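Local coordinates for protein methyltransferase (Bacteroides thetaiotaomicron, PDB 3FQ6) that is probably part of an S-adenosylmethionine-dependent methyltransferase of the tetrapyrrole methylase family, its natural substrate not established here, at residues N17-F22 with E42-V47; E23-Q28 with F48-H53; R35-A40 with A63-T68; A72-E77 with G104-V109. One frame throughout, in Å; residues are numbered along the deposited sequence.

Interaction 1: residues N17-F22 with E42-V47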
loop_
_atom_site.group_PDB
_atom_site.type_symbol
_atom_site.label_atom_id
_atom_site.label_comp_id
_atom_site.label_asym_id
_atom_site.label_seq_id
_atom_site.Cartn_x
_atom_site.Cartn_y
_atom_site.Cartn_z
ATOM N N ASN A 17 1.504 1.228 -14.657
ATOM C CA ASN A 17 1.130 -0.165 -14.532
ATOM C C ASN A 17 1.567 -1.008 -15.702
ATOM O O ASN A 17 1.179 -2.169 -15.795
ATOM C CB ASN A 17 -0.378 -0.330 -14.266
ATOM C CG ASN A 17 -1.244 0.040 -15.460
ATOM O OD1 ASN A 17 -2.412 0.368 -15.283
ATOM N ND2 ASN A 17 -0.693 -0.015 -16.664
ATOM N N GLU A 18 2.354 -0.421 -16.600
ATOM C CA GLU A 18 2.954 -1.185 -17.689
ATOM C C GLU A 18 3.864 -2.254 -17.075
ATOM O O GLU A 18 4.032 -3.324 -17.644
ATOM C CB GLU A 18 3.772 -0.289 -18.625
ATOM C CG GLU A 18 3.127 1.057 -18.944
ATOM C CD GLU A 18 2.572 1.125 -20.356
ATOM O OE1 GLU A 18 1.346 1.328 -20.500
ATOM O OE2 GLU A 18 3.350 0.981 -21.335
ATOM N N LYS A 19 4.475 -1.948 -15.932
ATOM C CA LYS A 19 5.214 -2.949 -15.172
ATOM C C LYS A 19 4.886 -2.726 -13.740
ATOM O O LYS A 19 4.491 -1.634 -13.361
ATOM C CB LYS A 19 6.726 -2.811 -15.332
ATOM C CG LYS A 19 7.188 -2.326 -16.669
ATOM C CD LYS A 19 8.369 -1.393 -16.485
ATOM C CE LYS A 19 9.671 -2.064 -16.819
ATOM N NZ LYS A 19 9.664 -2.376 -18.264
ATOM N N PHE A 20 5.037 -3.759 -12.933
ATOM C CA PHE A 20 4.871 -3.583 -11.522
ATOM C C PHE A 20 5.422 -4.793 -10.830
ATOM O O PHE A 20 5.743 -5.808 -11.478
ATOM C CB PHE A 20 3.416 -3.274 -11.129
ATOM C CG PHE A 20 2.461 -4.379 -11.421
ATOM C CD1 PHE A 20 2.227 -5.387 -10.464
ATOM C CD2 PHE A 20 1.802 -4.441 -12.665
ATOM C CE1 PHE A 20 1.345 -6.447 -10.724
ATOM C CE2 PHE A 20 0.911 -5.496 -12.959
ATOM C CZ PHE A 20 0.672 -6.505 -11.988
ATOM N N CYS A 21 5.592 -4.645 -9.520
ATOM C CA CYS A 21 5.961 -5.755 -8.661
ATOM C C CYS A 21 4.818 -6.047 -7.732
ATOM O O CYS A 21 4.288 -5.142 -7.107
ATOM C CB CYS A 21 7.176 -5.388 -7.815
ATOM S SG CYS A 21 8.598 -5.121 -8.844
ATOM N N PHE A 22 4.454 -7.312 -7.638
ATOM C CA PHE A 22 3.516 -7.767 -6.634
ATOM C C PHE A 22 4.259 -8.404 -5.426
ATOM O O PHE A 22 4.944 -9.480 -5.526
ATOM C CB PHE A 22 2.503 -8.733 -7.258
ATOM C CG PHE A 22 1.521 -9.302 -6.281
ATOM C CD1 PHE A 22 0.337 -8.653 -6.026
ATOM C CD2 PHE A 22 1.792 -10.498 -5.610
ATOM C CE1 PHE A 22 -0.566 -9.166 -5.102
ATOM C CE2 PHE A 22 0.899 -11.037 -4.690
ATOM C CZ PHE A 22 -0.286 -10.379 -4.433
ATOM N N GLU A 42 13.255 0.262 -5.546
ATOM C CA GLU A 42 12.418 -0.188 -6.649
ATOM C C GLU A 42 11.805 0.976 -7.432
ATOM O O GLU A 42 11.186 1.875 -6.848
ATOM C CB GLU A 42 11.321 -1.095 -6.092
ATOM C CG GLU A 42 10.449 -1.695 -7.120
ATOM C CD GLU A 42 11.256 -2.320 -8.169
ATOM O OE1 GLU A 42 11.839 -3.378 -7.873
ATOM O OE2 GLU A 42 11.351 -1.744 -9.275
ATOM N N HIS A 43 11.989 0.955 -8.747
ATOM C CA HIS A 43 11.425 1.978 -9.610
ATOM C C HIS A 43 10.002 1.648 -10.043
ATOM O O HIS A 43 9.243 2.575 -10.370
ATOM C CB HIS A 43 12.302 2.247 -10.840
ATOM C CG HIS A 43 13.492 3.119 -10.560
ATOM N ND1 HIS A 43 14.577 2.694 -9.814
ATOM C CD2 HIS A 43 13.777 4.389 -10.940
ATOM C CE1 HIS A 43 15.475 3.662 -9.745
ATOM N NE2 HIS A 43 15.018 4.701 -10.424
ATOM N N ARG A 44 9.637 0.359 -10.026
ATOM C CA ARG A 44 8.313 -0.058 -10.489
ATOM C C ARG A 44 7.270 0.112 -9.411
ATOM O O ARG A 44 7.550 -0.102 -8.260
ATOM C CB ARG A 44 8.277 -1.521 -10.933
ATOM C CG ARG A 44 8.733 -1.764 -12.327
ATOM C CD ARG A 44 9.224 -3.198 -12.487
ATOM N NE ARG A 44 10.244 -3.581 -11.503
ATOM C CZ ARG A 44 10.815 -4.785 -11.430
ATOM N NH1 ARG A 44 11.725 -5.031 -10.508
ATOM N NH2 ARG A 44 10.486 -5.754 -12.277
ATOM N N THR A 45 6.055 0.461 -9.815
ATOM C CA THR A 45 4.914 0.447 -8.954
ATOM C C THR A 45 4.876 -0.893 -8.188
ATOM O O THR A 45 5.229 -1.936 -8.734
ATOM C CB THR A 45 3.659 0.700 -9.800
ATOM O OG1 THR A 45 3.721 2.029 -10.347
ATOM C CG2 THR A 45 2.385 0.598 -8.977
HETATM N N MSE A 46 4.477 -0.843 -6.914
HETATM C CA MSE A 46 4.431 -2.026 -6.013
HETATM C C MSE A 46 3.046 -2.243 -5.426
HETATM O O MSE A 46 2.309 -1.286 -5.174
HETATM C CB MSE A 46 5.428 -1.878 -4.869
HETATM C CG MSE A 46 6.872 -2.027 -5.265
HETATM SE SE MSE A 46 7.960 -0.842 -4.159
HETATM C CE MSE A 46 7.370 0.911 -4.820
ATOM N N VAL A 47 2.704 -3.497 -5.193
ATOM C CA VAL A 47 1.350 -3.870 -4.785
ATOM C C VAL A 47 1.403 -4.781 -3.578
ATOM O O VAL A 47 2.026 -5.874 -3.654
ATOM C CB VAL A 47 0.560 -4.614 -5.926
ATOM C CG1 VAL A 47 -0.785 -5.217 -5.375
ATOM C CG2 VAL A 47 0.300 -3.670 -7.209
HETATM O O HOH W 1 6.015 0.435 -12.822
#
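Arg44 and Cys21 meet as a flat cation and a thiol: Cys21 SG sits over the centre of the guanidinium, 3.4 Å from Arg44 CZ. Followed outward, the arginine packs at every step. Its CB lies against Phe20 CA; CG and CD then pass Lys19 CB at about a right angle, CG at 3.8 Å from it. A bend at chi3 (-53°) turns the guanidinium beneath the sulfur, while NE and NH1 reach side-on to Glu42, with Arg44 NE 3.1 Å from Glu42 OE2 in the guanidinium plane. Glu42 OE2 also takes the backbone Arg44 N at 2.8 Å on its anti lone pair, so one carboxylate fixes both ends of the residue. Replacing Glu42 by an alanine would probably leave the guanidinium without its counter-charge and free to swing from the sulfur. Beyond this cluster the backbones pair: Cys21 N donates to Thr45 O (2.8 Å, 168°), and Val47 N to Cys21 O at 3.0 Å. A water extends the ladder, donating to Lys19 O and accepting from Thr45 N. Parallel pairing of neighbouring strands, 20-24 with 45-50, joined through helix 32-39, is the hallmark of a beta-alpha-beta crossover.

Interaction 2: residues E23-Q28 with F48-H53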
loop_
_atom_site.group_PDB
_atom_site.type_symbol
_atom_site.label_atom_id
_atom_site.label_comp_id
_atom_site.label_asym_id
_atom_site.label_seq_id
_atom_site.Cartn_x
_atom_site.Cartn_y
_atom_site.Cartn_z
ATOM N N GLU A 23 4.081 -7.741 -4.285
ATOM C CA GLU A 23 4.713 -8.135 -3.025
ATOM C C GLU A 23 3.868 -9.049 -2.110
ATOM O O GLU A 23 4.437 -9.867 -1.399
ATOM C CB GLU A 23 5.204 -6.890 -2.248
ATOM C CG GLU A 23 5.936 -7.226 -0.926
ATOM C CD GLU A 23 7.292 -7.905 -1.152
ATOM O OE1 GLU A 23 7.709 -8.786 -0.343
ATOM O OE2 GLU A 23 7.940 -7.536 -2.162
ATOM N N GLY A 24 2.539 -8.908 -2.124
ATOM C CA GLY A 24 1.639 -9.571 -1.157
ATOM C C GLY A 24 1.742 -8.984 0.253
ATOM O O GLY A 24 1.931 -7.785 0.438
ATOM N N PHE A 25 1.575 -9.841 1.251
ATOM C CA PHE A 25 1.884 -9.484 2.633
ATOM C C PHE A 25 3.393 -9.452 2.883
ATOM O O PHE A 25 4.118 -10.407 2.591
ATOM C CB PHE A 25 1.244 -10.474 3.625
ATOM C CG PHE A 25 -0.269 -10.422 3.668
ATOM C CD1 PHE A 25 -0.929 -9.470 4.453
ATOM C CD2 PHE A 25 -1.028 -11.339 2.935
ATOM C CE1 PHE A 25 -2.318 -9.429 4.509
ATOM C CE2 PHE A 25 -2.419 -11.322 2.994
ATOM C CZ PHE A 25 -3.064 -10.357 3.786
ATOM N N LEU A 26 3.866 -8.345 3.427
ATOM C CA LEU A 26 5.185 -8.339 3.995
ATOM C C LEU A 26 5.223 -9.297 5.202
ATOM O O LEU A 26 4.234 -9.475 5.916
ATOM C CB LEU A 26 5.575 -6.922 4.366
ATOM C CG LEU A 26 5.932 -6.116 3.110
ATOM C CD1 LEU A 26 5.591 -4.642 3.274
ATOM C CD2 LEU A 26 7.429 -6.309 2.748
ATOM N N PRO A 27 6.360 -9.956 5.411
ATOM C CA PRO A 27 6.403 -10.774 6.623
ATOM C C PRO A 27 6.321 -9.882 7.870
ATOM O O PRO A 27 6.647 -8.689 7.811
ATOM C CB PRO A 27 7.774 -11.465 6.545
ATOM C CG PRO A 27 8.354 -11.109 5.192
ATOM C CD PRO A 27 7.655 -9.886 4.714
ATOM N N GLN A 28 5.895 -10.466 8.987
ATOM C CA GLN A 28 5.759 -9.753 10.275
ATOM C C GLN A 28 7.105 -9.392 10.920
ATOM O O GLN A 28 7.350 -8.240 11.311
ATOM C CB GLN A 28 4.956 -10.625 11.266
ATOM C CG GLN A 28 3.597 -11.160 10.747
ATOM C CD GLN A 28 2.476 -10.107 10.809
ATOM O OE1 GLN A 28 1.460 -10.309 11.509
ATOM N NE2 GLN A 28 2.664 -8.970 10.094
ATOM N N PHE A 48 0.749 -4.351 -2.479
ATOM C CA PHE A 48 0.740 -5.115 -1.209
ATOM C C PHE A 48 -0.651 -5.435 -0.746
ATOM O O PHE A 48 -1.608 -4.692 -1.030
ATOM C CB PHE A 48 1.429 -4.384 -0.039
ATOM C CG PHE A 48 2.760 -3.731 -0.394
ATOM C CD1 PHE A 48 3.962 -4.350 -0.059
ATOM C CD2 PHE A 48 2.800 -2.477 -1.048
ATOM C CE1 PHE A 48 5.204 -3.744 -0.388
ATOM C CE2 PHE A 48 3.992 -1.891 -1.379
ATOM C CZ PHE A 48 5.214 -2.524 -1.036
ATOM N N TYR A 49 -0.739 -6.544 -0.009
ATOM C CA TYR A 49 -1.881 -6.813 0.824
ATOM C C TYR A 49 -1.476 -6.456 2.253
ATOM O O TYR A 49 -0.345 -6.722 2.667
ATOM C CB TYR A 49 -2.252 -8.301 0.771
ATOM C CG TYR A 49 -2.757 -8.833 -0.580
ATOM C CD1 TYR A 49 -3.382 -7.999 -1.510
ATOM C CD2 TYR A 49 -2.648 -10.176 -0.881
ATOM C CE1 TYR A 49 -3.855 -8.507 -2.725
ATOM C CE2 TYR A 49 -3.109 -10.694 -2.071
ATOM C CZ TYR A 49 -3.709 -9.879 -2.991
ATOM O OH TYR A 49 -4.157 -10.442 -4.178
ATOM N N GLU A 50 -2.401 -5.894 3.024
ATOM C CA GLU A 50 -2.161 -5.713 4.446
ATOM C C GLU A 50 -3.414 -5.982 5.286
ATOM O O GLU A 50 -4.541 -5.706 4.871
ATOM C CB GLU A 50 -1.627 -4.305 4.705
ATOM C CG GLU A 50 -1.230 -4.008 6.144
ATOM C CD GLU A 50 -0.302 -5.075 6.725
ATOM O OE1 GLU A 50 0.911 -4.820 6.691
ATOM O OE2 GLU A 50 -0.768 -6.156 7.188
ATOM N N SER A 51 -3.225 -6.528 6.478
ATOM C CA SER A 51 -4.355 -6.682 7.385
ATOM C C SER A 51 -4.768 -5.302 7.895
ATOM O O SER A 51 -3.935 -4.381 7.982
ATOM C CB SER A 51 -4.004 -7.555 8.553
ATOM O OG SER A 51 -3.938 -6.730 9.690
ATOM N N PRO A 52 -6.061 -5.147 8.218
ATOM C CA PRO A 52 -6.525 -3.814 8.610
ATOM C C PRO A 52 -5.904 -3.337 9.927
ATOM O O PRO A 52 -5.517 -2.180 10.020
ATOM C CB PRO A 52 -8.043 -3.972 8.704
ATOM C CG PRO A 52 -8.258 -5.453 8.854
ATOM C CD PRO A 52 -7.155 -6.128 8.129
ATOM N N HIS A 53 -5.777 -4.226 10.906
ATOM C CA HIS A 53 -5.171 -3.866 12.190
ATOM C C HIS A 53 -3.717 -3.463 12.008
ATOM O O HIS A 53 -3.186 -2.699 12.788
ATOM C CB HIS A 53 -5.274 -5.012 13.201
ATOM C CG HIS A 53 -6.598 -5.706 13.159
ATOM N ND1 HIS A 53 -7.794 -5.043 13.367
ATOM C CD2 HIS A 53 -6.928 -6.989 12.877
ATOM C CE1 HIS A 53 -8.798 -5.892 13.237
ATOM N NE2 HIS A 53 -8.301 -7.082 12.943
#
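Gly24 and Phe25 meet Phe48 and Tyr49 at the diverging ends of parallel strands 20-24 and 45-50, in a mostly buried contact that combines one backbone hydrogen bond with ring packing on both faces of the sheet: Phe25 with Tyr49 on one, Phe48 with Glu23 and Leu26 on the other. The bond runs from Tyr49 N to Gly24 O, 3.0 Å long, with the donor well above the carbonyl plane, as the chain at Gly24 is already turning away through a positive phi. Beyond it the Phe25 ring lies against Tyr49 to Ser51 of the other segment. Tyr49 CB stands over the centre of the Phe25 ring, 3.7 Å from the centroid and 9° off the normal, and the Tyr49 ring directs its edge at the same face in an offset edge-to-face pair, planes 65° apart. The rim of Phe25 continues along the backbone, with CD1 at 3.3 Å from Tyr49 O and Ser51 N near the ring plane. On the other face, CD1 and CE1 of Phe48 pack against CB and CG of Glu23, and Phe48 CD1 meets Leu26 CD1 at 3.7 Å. With CG anti to the carbonyl carbon (chi1 -45°), the Phe48 ring is brought to these aliphatic groups. A serine in place of Phe48 would probably open a gap beneath Leu26 and leave the aliphatic part of Glu23 without its support. Leu39 of helix 32-39 and Phe62 also adjoin the Phe48 ring, and Arg35 of the same helix pairs with the Glu23 carboxylate. Tyr49 packs on Val107 of strand 105-110, the next strand in the sheet.

Interaction 3: residues R35-A40 with A63-T68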
loop_
_atom_site.group_PDB
_atom_site.type_symbol
_atom_site.label_atom_id
_atom_site.label_comp_id
_atom_site.label_asym_id
_atom_site.label_seq_id
_atom_site.Cartn_x
_atom_site.Cartn_y
_atom_site.Cartn_z
ATOM N N ARG A 35 13.178 -6.976 2.986
ATOM C CA ARG A 35 12.251 -6.701 1.887
ATOM C C ARG A 35 12.141 -5.177 1.736
ATOM O O ARG A 35 12.251 -4.631 0.625
ATOM C CB ARG A 35 10.858 -7.338 2.102
ATOM C CG ARG A 35 10.794 -8.890 2.202
ATOM C CD ARG A 35 11.072 -9.642 0.925
ATOM N NE ARG A 35 10.450 -8.975 -0.210
ATOM C CZ ARG A 35 11.105 -8.532 -1.288
ATOM N NH1 ARG A 35 12.416 -8.729 -1.410
ATOM N NH2 ARG A 35 10.447 -7.905 -2.262
ATOM N N LEU A 36 11.974 -4.489 2.861
ATOM C CA LEU A 36 11.847 -3.049 2.815
ATOM C C LEU A 36 13.067 -2.385 2.212
ATOM O O LEU A 36 12.909 -1.443 1.439
ATOM C CB LEU A 36 11.560 -2.460 4.191
ATOM C CG LEU A 36 10.201 -2.784 4.809
ATOM C CD1 LEU A 36 10.346 -2.671 6.281
ATOM C CD2 LEU A 36 9.126 -1.867 4.299
ATOM N N LYS A 37 14.266 -2.861 2.544
ATOM C CA LYS A 37 15.475 -2.247 2.005
ATOM C C LYS A 37 15.564 -2.410 0.488
ATOM O O LYS A 37 15.849 -1.450 -0.233
ATOM C CB LYS A 37 16.743 -2.753 2.704
ATOM C CG LYS A 37 16.891 -2.238 4.134
ATOM C CD LYS A 37 18.356 -2.079 4.554
ATOM C CE LYS A 37 18.434 -1.477 5.958
ATOM N NZ LYS A 37 19.802 -1.065 6.465
ATOM N N ALA A 38 15.283 -3.624 0.012
ATOM C CA ALA A 38 15.238 -3.931 -1.418
ATOM C C ALA A 38 14.153 -3.119 -2.132
ATOM O O ALA A 38 14.373 -2.632 -3.263
ATOM C CB ALA A 38 15.016 -5.425 -1.625
ATOM N N LEU A 39 12.996 -2.970 -1.474
ATOM C CA LEU A 39 11.863 -2.263 -2.075
ATOM C C LEU A 39 12.057 -0.750 -2.111
ATOM O O LEU A 39 11.435 -0.078 -2.923
ATOM C CB LEU A 39 10.533 -2.607 -1.393
ATOM C CG LEU A 39 10.005 -4.035 -1.454
ATOM C CD1 LEU A 39 8.927 -4.168 -0.417
ATOM C CD2 LEU A 39 9.474 -4.444 -2.816
ATOM N N ALA A 40 12.931 -0.228 -1.258
ATOM C CA ALA A 40 13.300 1.206 -1.236
ATOM C C ALA A 40 13.961 1.674 -2.517
ATOM O O ALA A 40 13.924 2.869 -2.842
ATOM C CB ALA A 40 14.240 1.500 -0.074
ATOM N N ALA A 63 6.470 5.387 5.070
ATOM C CA ALA A 63 6.969 6.741 4.973
ATOM C C ALA A 63 8.451 6.758 5.387
ATOM O O ALA A 63 9.260 7.447 4.773
ATOM C CB ALA A 63 6.140 7.711 5.791
ATOM N N GLU A 64 8.812 5.944 6.374
ATOM C CA GLU A 64 10.194 5.852 6.869
ATOM C C GLU A 64 11.094 5.454 5.692
ATOM O O GLU A 64 12.072 6.123 5.370
ATOM C CB GLU A 64 10.222 4.731 7.908
ATOM C CG GLU A 64 10.903 4.910 9.225
ATOM C CD GLU A 64 10.606 3.697 10.127
ATOM O OE1 GLU A 64 11.444 2.772 10.209
ATOM O OE2 GLU A 64 9.505 3.642 10.725
ATOM N N TYR A 65 10.715 4.372 5.023
ATOM C CA TYR A 65 11.544 3.781 3.965
ATOM C C TYR A 65 11.433 4.386 2.565
ATOM O O TYR A 65 12.406 4.416 1.840
ATOM C CB TYR A 65 11.321 2.277 3.892
ATOM C CG TYR A 65 12.017 1.486 4.982
ATOM C CD1 TYR A 65 11.471 1.392 6.246
ATOM C CD2 TYR A 65 13.234 0.828 4.743
ATOM C CE1 TYR A 65 12.098 0.664 7.245
ATOM C CE2 TYR A 65 13.853 0.080 5.725
ATOM C CZ TYR A 65 13.278 -0.007 6.986
ATOM O OH TYR A 65 13.894 -0.735 8.026
ATOM N N PHE A 66 10.253 4.860 2.205
ATOM C CA PHE A 66 9.950 5.348 0.849
ATOM C C PHE A 66 9.814 6.853 0.775
ATOM O O PHE A 66 9.862 7.390 -0.320
ATOM C CB PHE A 66 8.650 4.706 0.315
ATOM C CG PHE A 66 8.671 3.215 0.361
ATOM C CD1 PHE A 66 9.676 2.501 -0.291
ATOM C CD2 PHE A 66 7.736 2.514 1.079
ATOM C CE1 PHE A 66 9.733 1.110 -0.232
ATOM C CE2 PHE A 66 7.810 1.105 1.153
ATOM C CZ PHE A 66 8.808 0.413 0.497
ATOM N N GLY A 67 9.628 7.522 1.919
ATOM C CA GLY A 67 9.498 8.971 1.935
ATOM C C GLY A 67 8.047 9.385 2.116
ATOM O O GLY A 67 7.141 8.720 1.618
ATOM N N THR A 68 7.835 10.489 2.839
ATOM C CA THR A 68 6.478 10.997 3.117
ATOM C C THR A 68 5.708 11.496 1.895
ATOM O O THR A 68 4.472 11.527 1.915
ATOM C CB THR A 68 6.436 12.128 4.190
ATOM O OG1 THR A 68 7.206 13.257 3.743
ATOM C CG2 THR A 68 6.954 11.634 5.543
#
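Tyr65 and Leu36 each place CG anti to the carbonyl carbon (chi1 -77° and -68°), torsions that lay the phenol ring against the leucine where the two helices meet. This is helix-helix packing in an alpha/beta fold: the C-terminal parts of helices 32-39 and 55-66 meet through two aromatic residues adjacent in sequence, which illustrates how neighbouring rings can serve quite different surfaces of a partner helix. Tyr65 presents a face. Leu36 CB lies over it, 3.8 Å from the ring centroid in a CH-pi contact, displaced toward the rim on the CD2 side, while the branch atom Leu36 CD1 continues across the ring to within 3.9 Å of Tyr65 CE1. The two side chains cross at about a right angle. Lys37 CG approaches the ring edge, and the far end of the lysine, beyond this contact, binds a sulfate ion, probably from the crystallisation liquor. Phe66 instead presents its edge, to the last turn of helix 32-39. Its CZ meets Leu39 CB at 4.0 Å, and Leu39 in turn packs on Met46 and Phe48 of strand 45-50. Phe62, one turn earlier in helix 55-66, meets the Phe66 ring edge-to-face and also touches Leu36. No hydrogen bond joins the two segments; they meet through van der Waals and CH-pi contacts. The backbones come nearest at Ala40, its CA 5.7 Å from Phe66 CA, an approach consistent with its small methyl. Beside it, Phe66 CE1 comes to 3.4 Å from Leu39 O, with the carbonyl oxygen lying near the plane of the ring.

Interaction 4: residues A72-E77 with G104-V109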
loop_
_atom_site.group_PDB
_atom_site.type_symbol
_atom_site.label_atom_id
_atom_site.label_comp_id
_atom_site.label_asym_id
_atom_site.label_seq_id
_atom_site.Cartn_x
_atom_site.Cartn_y
_atom_site.Cartn_z
ATOM N N ALA A 72 0.581 6.836 -2.985
ATOM C CA ALA A 72 -0.016 5.520 -2.858
ATOM C C ALA A 72 -1.546 5.566 -2.879
ATOM O O ALA A 72 -2.166 6.640 -2.755
ATOM C CB ALA A 72 0.507 4.785 -1.577
ATOM N N THR A 73 -2.148 4.394 -3.061
ATOM C CA THR A 73 -3.588 4.234 -2.811
ATOM C C THR A 73 -3.866 3.052 -1.899
ATOM O O THR A 73 -3.068 2.052 -1.845
ATOM C CB THR A 73 -4.410 4.075 -4.116
ATOM O OG1 THR A 73 -4.235 2.750 -4.602
ATOM C CG2 THR A 73 -3.964 5.046 -5.191
ATOM N N VAL A 74 -4.990 3.144 -1.179
ATOM C CA VAL A 74 -5.455 2.048 -0.282
ATOM C C VAL A 74 -6.850 1.710 -0.721
ATOM O O VAL A 74 -7.715 2.605 -0.840
ATOM C CB VAL A 74 -5.471 2.479 1.241
ATOM C CG1 VAL A 74 -6.038 1.397 2.117
ATOM C CG2 VAL A 74 -4.063 2.914 1.741
ATOM N N SER A 75 -7.073 0.433 -1.001
ATOM C CA SER A 75 -8.387 -0.045 -1.337
ATOM C C SER A 75 -8.825 -0.963 -0.238
ATOM O O SER A 75 -8.068 -1.846 0.188
ATOM C CB SER A 75 -8.326 -0.811 -2.645
ATOM O OG SER A 75 -7.944 0.093 -3.655
ATOM N N ARG A 76 -10.034 -0.725 0.252
ATOM C CA ARG A 76 -10.605 -1.497 1.350
ATOM C C ARG A 76 -11.949 -2.034 0.906
ATOM O O ARG A 76 -12.846 -1.233 0.637
ATOM C CB ARG A 76 -10.871 -0.611 2.574
ATOM C CG ARG A 76 -9.690 -0.137 3.358
ATOM C CD ARG A 76 -10.174 0.787 4.504
ATOM N NE ARG A 76 -11.272 0.222 5.291
ATOM C CZ ARG A 76 -12.262 0.920 5.866
ATOM N NH1 ARG A 76 -13.200 0.285 6.569
ATOM N NH2 ARG A 76 -12.342 2.235 5.735
ATOM N N GLU A 77 -12.061 -3.372 0.818
ATOM C CA GLU A 77 -13.351 -4.104 0.764
ATOM C C GLU A 77 -13.906 -4.004 2.151
ATOM O O GLU A 77 -13.389 -4.664 3.040
ATOM C CB GLU A 77 -13.149 -5.599 0.549
ATOM C CG GLU A 77 -12.338 -6.007 -0.626
ATOM C CD GLU A 77 -13.195 -6.503 -1.738
ATOM O OE1 GLU A 77 -12.911 -6.116 -2.895
ATOM O OE2 GLU A 77 -14.162 -7.262 -1.456
ATOM N N GLY A 104 -11.894 -4.406 7.182
ATOM C CA GLY A 104 -11.977 -4.915 5.812
ATOM C C GLY A 104 -10.685 -5.426 5.204
ATOM O O GLY A 104 -9.675 -5.531 5.900
ATOM N N GLU A 105 -10.712 -5.737 3.904
ATOM C CA GLU A 105 -9.557 -6.305 3.195
ATOM C C GLU A 105 -8.859 -5.209 2.409
ATOM O O GLU A 105 -9.511 -4.462 1.683
ATOM C CB GLU A 105 -9.977 -7.434 2.256
ATOM C CG GLU A 105 -10.725 -8.565 2.940
ATOM C CD GLU A 105 -10.789 -9.836 2.100
ATOM O OE1 GLU A 105 -11.555 -10.771 2.468
ATOM O OE2 GLU A 105 -10.068 -9.910 1.075
ATOM N N ILE A 106 -7.538 -5.127 2.554
ATOM C CA ILE A 106 -6.774 -3.992 2.090
ATOM C C ILE A 106 -5.831 -4.347 0.942
ATOM O O ILE A 106 -5.145 -5.377 0.970
ATOM C CB ILE A 106 -5.904 -3.427 3.207
ATOM C CG1 ILE A 106 -6.633 -3.485 4.560
ATOM C CG2 ILE A 106 -5.381 -2.031 2.816
ATOM C CD1 ILE A 106 -7.219 -2.209 5.051
ATOM N N VAL A 107 -5.786 -3.480 -0.059
ATOM C CA VAL A 107 -4.710 -3.496 -1.040
ATOM C C VAL A 107 -4.052 -2.101 -1.087
ATOM O O VAL A 107 -4.733 -1.077 -1.193
ATOM C CB VAL A 107 -5.230 -3.955 -2.449
ATOM C CG1 VAL A 107 -4.153 -3.776 -3.580
ATOM C CG2 VAL A 107 -5.799 -5.404 -2.373
ATOM N N ILE A 108 -2.733 -2.069 -0.967
ATOM C CA ILE A 108 -1.953 -0.846 -1.119
ATOM C C ILE A 108 -1.201 -0.914 -2.481
ATOM O O ILE A 108 -0.583 -1.927 -2.816
ATOM C CB ILE A 108 -0.936 -0.652 0.047
ATOM C CG1 ILE A 108 -1.581 -0.895 1.421
ATOM C CG2 ILE A 108 -0.250 0.740 0.016
ATOM C CD1 ILE A 108 -0.532 -1.314 2.512
ATOM N N VAL A 109 -1.303 0.159 -3.262
ATOM C CA VAL A 109 -0.598 0.306 -4.505
ATOM C C VAL A 109 0.346 1.483 -4.261
ATOM O O VAL A 109 -0.097 2.591 -3.935
ATOM C CB VAL A 109 -1.556 0.558 -5.720
ATOM C CG1 VAL A 109 -0.768 0.757 -6.986
ATOM C CG2 VAL A 109 -2.529 -0.623 -5.927
#
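Six backbone hydrogen bonds join Thr73, Ser75 and Glu77 to Val109, Val107 and Glu105, an antiparallel ladder in which each of these pairs exchanges two. Ser75 N donates to Val107 O at 2.8 Å (166°), and Val107 N returns a bond to Ser75 O, both in the carbonyl plane. Between them lie the non-hydrogen-bonded pairs Val74 with Ile108 and Arg76 with Ile106. On that face Val74 CG1 meets Ile106 CG2 at 3.6 Å, and Ile106 CD1 runs beside the aliphatic Arg76 CG. On the other face Thr73 OG1, held between its backbone N and carbonyl carbon (chi1 77°), rests 3.6 Å from Val109 CB. Further out, Leu55 of helix 55-66 covers Val74, Ile106 and Ile108, while helix 6-12 packs on Ser75, Val107 and Val109. The head of Arg76 is positioned by Glu84, through a salt bridge, and by Arg103 O. At the ladder's end Gly104 CA lies 3.1 Å from Glu77 O, where a beta carbon would collide. The amides and carbonyls of the hydrogen-bonded pairs thus satisfy one another, and apolar contacts gather on the face of Val74, Ile106 and Ile108; the carboxylates of Glu77 and Glu105, their OE2 atoms 5.5 Å apart, would probably repel mildly.

How the interactions relate
From the N terminus, strand 20-24 runs through interaction 1 into interaction 2, and the chain then forms helix 32-39 before strand 45-50 returns to close both contacts. These two loops cross, since their segments alternate, and Val47 O to Glu23 N continues the ladder between them. Interaction 3 crosses both: it opens on the connecting helix and closes only when helix 55-66 ends, tying the two helices together over one face of the sheet, with Arg35 reaching Glu23. Interaction 4 follows in series, opening on strand 71-77 and closing on strand 105-110. That last strand inserts beside strand 45-50, where Phe48 N bonds to Ile108 O, uniting the parallel pair with the antiparallel strands.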